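Local coordinates for tail fiber protein (Pseudomonas aeruginosa, PDB 6CL6) that forms the trimeric fibre of the R2 pyocin, a contractile injection system, and probably binds the surface receptor of target Pseudomonas aeruginosa cells, at residues L297-G302 with S366-G371. Residues are numbered along the deposited sequence; the frame is centred on the assembly and turned at random.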
loop_
_atom_site.group_PDB
_atom_site.type_symbol
_atom_site.label_atom_id
_atom_site.label_comp_id
_atom_site.label_asym_id
_atom_site.label_seq_id
_atom_site.Cartn_x
_atom_site.Cartn_y
_atom_site.Cartn_z
ATOM N N LEU A 297 29.385 64.078 44.619
ATOM C CA LEU A 297 29.373 65.213 45.537
ATOM C C LEU A 297 29.020 64.745 46.941
ATOM O O LEU A 297 28.092 63.948 47.143
ATOM C CB LEU A 297 28.377 66.272 45.064
ATOM C CG LEU A 297 28.211 67.504 45.951
ATOM C CD1 LEU A 297 29.462 68.356 45.911
ATOM C CD2 LEU A 297 27.008 68.299 45.507
ATOM N N ILE A 298 29.790 65.229 47.922
ATOM C CA ILE A 298 29.599 64.877 49.319
ATOM C C ILE A 298 29.398 66.168 50.102
ATOM O O ILE A 298 30.135 67.142 49.892
ATOM C CB ILE A 298 30.800 64.106 49.897
ATOM C CG1 ILE A 298 30.944 62.751 49.192
ATOM C CG2 ILE A 298 30.651 63.937 51.420
ATOM C CD1 ILE A 298 32.233 62.071 49.496
ATOM N N ARG A 299 28.413 66.159 50.990
ATOM C CA ARG A 299 28.218 67.224 51.963
ATOM C C ARG A 299 28.329 66.634 53.360
ATOM O O ARG A 299 27.842 65.529 53.621
ATOM C CB ARG A 299 26.860 67.911 51.810
ATOM C CG ARG A 299 26.688 68.656 50.494
ATOM C CD ARG A 299 25.501 69.625 50.564
ATOM N NE ARG A 299 25.744 70.781 51.438
ATOM C CZ ARG A 299 26.317 71.930 51.050
ATOM N NH1 ARG A 299 26.729 72.093 49.796
ATOM N NH2 ARG A 299 26.472 72.916 51.919
ATOM N N GLN A 300 28.963 67.381 54.261
ATOM C CA GLN A 300 29.184 66.909 55.613
ATOM C C GLN A 300 28.915 68.069 56.571
ATOM O O GLN A 300 28.856 69.224 56.160
ATOM C CB GLN A 300 30.617 66.387 55.813
ATOM C CG GLN A 300 31.132 65.486 54.701
ATOM C CD GLN A 300 32.341 64.648 55.139
ATOM O OE1 GLN A 300 32.330 64.051 56.204
ATOM N NE2 GLN A 300 33.381 64.635 54.322
ATOM N N TRP A 301 28.740 67.729 57.848
ATOM C CA TRP A 301 28.407 68.739 58.853
ATOM C C TRP A 301 28.778 68.226 60.232
ATOM O O TRP A 301 28.995 67.031 60.443
ATOM C CB TRP A 301 26.915 69.091 58.823
ATOM C CG TRP A 301 26.062 67.886 58.938
ATOM C CD1 TRP A 301 25.568 67.333 60.078
ATOM C CD2 TRP A 301 25.606 67.053 57.856
ATOM N NE1 TRP A 301 24.838 66.197 59.767
ATOM C CE2 TRP A 301 24.832 66.028 58.414
ATOM C CE3 TRP A 301 25.766 67.101 56.466
ATOM C CZ2 TRP A 301 24.236 65.026 57.631
ATOM C CZ3 TRP A 301 25.168 66.108 55.695
ATOM C CH2 TRP A 301 24.413 65.103 56.289
ATOM N N GLY A 302 28.829 69.163 61.172
ATOM C CA GLY A 302 29.181 68.853 62.540
ATOM C C GLY A 302 29.144 70.127 63.366
ATOM O O GLY A 302 28.671 71.171 62.908
ATOM N N SER A 366 28.494 75.544 64.536
ATOM C CA SER A 366 28.210 74.465 63.599
ATOM C C SER A 366 28.868 74.788 62.266
ATOM O O SER A 366 29.281 75.926 62.004
ATOM C CB SER A 366 26.711 74.260 63.428
ATOM O OG SER A 366 26.091 75.435 62.943
ATOM N N TRP A 367 28.988 73.761 61.422
ATOM C CA TRP A 367 29.663 73.923 60.161
ATOM C C TRP A 367 29.108 72.949 59.123
ATOM O O TRP A 367 28.538 71.909 59.454
ATOM C CB TRP A 367 31.173 73.717 60.331
ATOM C CG TRP A 367 31.552 72.350 60.801
ATOM C CD1 TRP A 367 31.852 71.988 62.076
ATOM C CD2 TRP A 367 31.660 71.168 60.010
ATOM N NE1 TRP A 367 32.166 70.650 62.129
ATOM C CE2 TRP A 367 32.042 70.118 60.873
ATOM C CE3 TRP A 367 31.485 70.891 58.660
ATOM C CZ2 TRP A 367 32.232 68.810 60.421
ATOM C CZ3 TRP A 367 31.668 69.574 58.207
ATOM C CH2 TRP A 367 32.041 68.562 59.085
ATOM N N GLU A 368 29.282 73.324 57.848
ATOM C CA GLU A 368 29.007 72.456 56.721
ATOM C C GLU A 368 30.178 72.533 55.750
ATOM O O GLU A 368 30.842 73.570 55.629
ATOM C CB GLU A 368 27.726 72.881 55.995
ATOM C CG GLU A 368 26.472 72.223 56.466
ATOM C CD GLU A 368 25.316 72.473 55.494
ATOM O OE1 GLU A 368 24.698 73.557 55.556
ATOM O OE2 GLU A 368 25.063 71.601 54.642
ATOM N N ALA A 369 30.436 71.424 55.062
ATOM C CA ALA A 369 31.496 71.360 54.077
ATOM C C ALA A 369 31.028 70.484 52.924
ATOM O O ALA A 369 30.168 69.628 53.103
ATOM C CB ALA A 369 32.782 70.789 54.671
ATOM N N PHE A 370 31.578 70.729 51.731
ATOM C CA PHE A 370 31.225 69.929 50.571
ATOM C C PHE A 370 32.473 69.675 49.745
ATOM O O PHE A 370 33.461 70.407 49.816
ATOM C CB PHE A 370 30.102 70.597 49.751
ATOM C CG PHE A 370 30.484 71.917 49.145
ATOM C CD1 PHE A 370 30.414 73.085 49.902
ATOM C CD2 PHE A 370 30.901 71.995 47.822
ATOM C CE1 PHE A 370 30.770 74.303 49.350
ATOM C CE2 PHE A 370 31.262 73.202 47.259
ATOM C CZ PHE A 370 31.196 74.362 48.022
ATOM N N GLY A 371 32.428 68.592 48.966
ATOM C CA GLY A 371 33.592 68.223 48.186
ATOM C C GLY A 371 33.363 66.943 47.401
ATOM O O GLY A 371 32.225 66.601 47.075
#
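The W367 indole lies flat on the neighbouring antiparallel strand of the sheet: one face rests on W301 C and on G302 N, which sits 3.3 Å above the ring plane over its centre, while A369 N of its own strand lies at the ring edge, in plane. W367 CG (chi1 62°) stands between backbone N and carbonyl carbon, and the ring swings across the bare backbone of G302. This C-terminal region matches the gp53-like family of the H-lectin clan, consistent with a receptor-binding, lectin-like tip. On the face carrying R299, W301, E368 and F370, the R299 guanidinium has F370 CB over one face, R299 NH1 to F370 CB 3.7 Å, and its plane is only 13° from that of the phenyl ring. At its edge lies E368, the carboxylate plane 75° from that of the guanidinium; R299 NE and NH2 both give long, weak hydrogen bonds to E368 OE2 (NH2 to OE2 3.3 Å), part of a salt bridge, while E368 OE1 bonds to Y328 OH. R299 NH1 finds a stronger partner in E368 of the second subunit, so ion pairs run from subunit to subunit. Centrally, Q300 N bonds to A369 O at 2.8 Å.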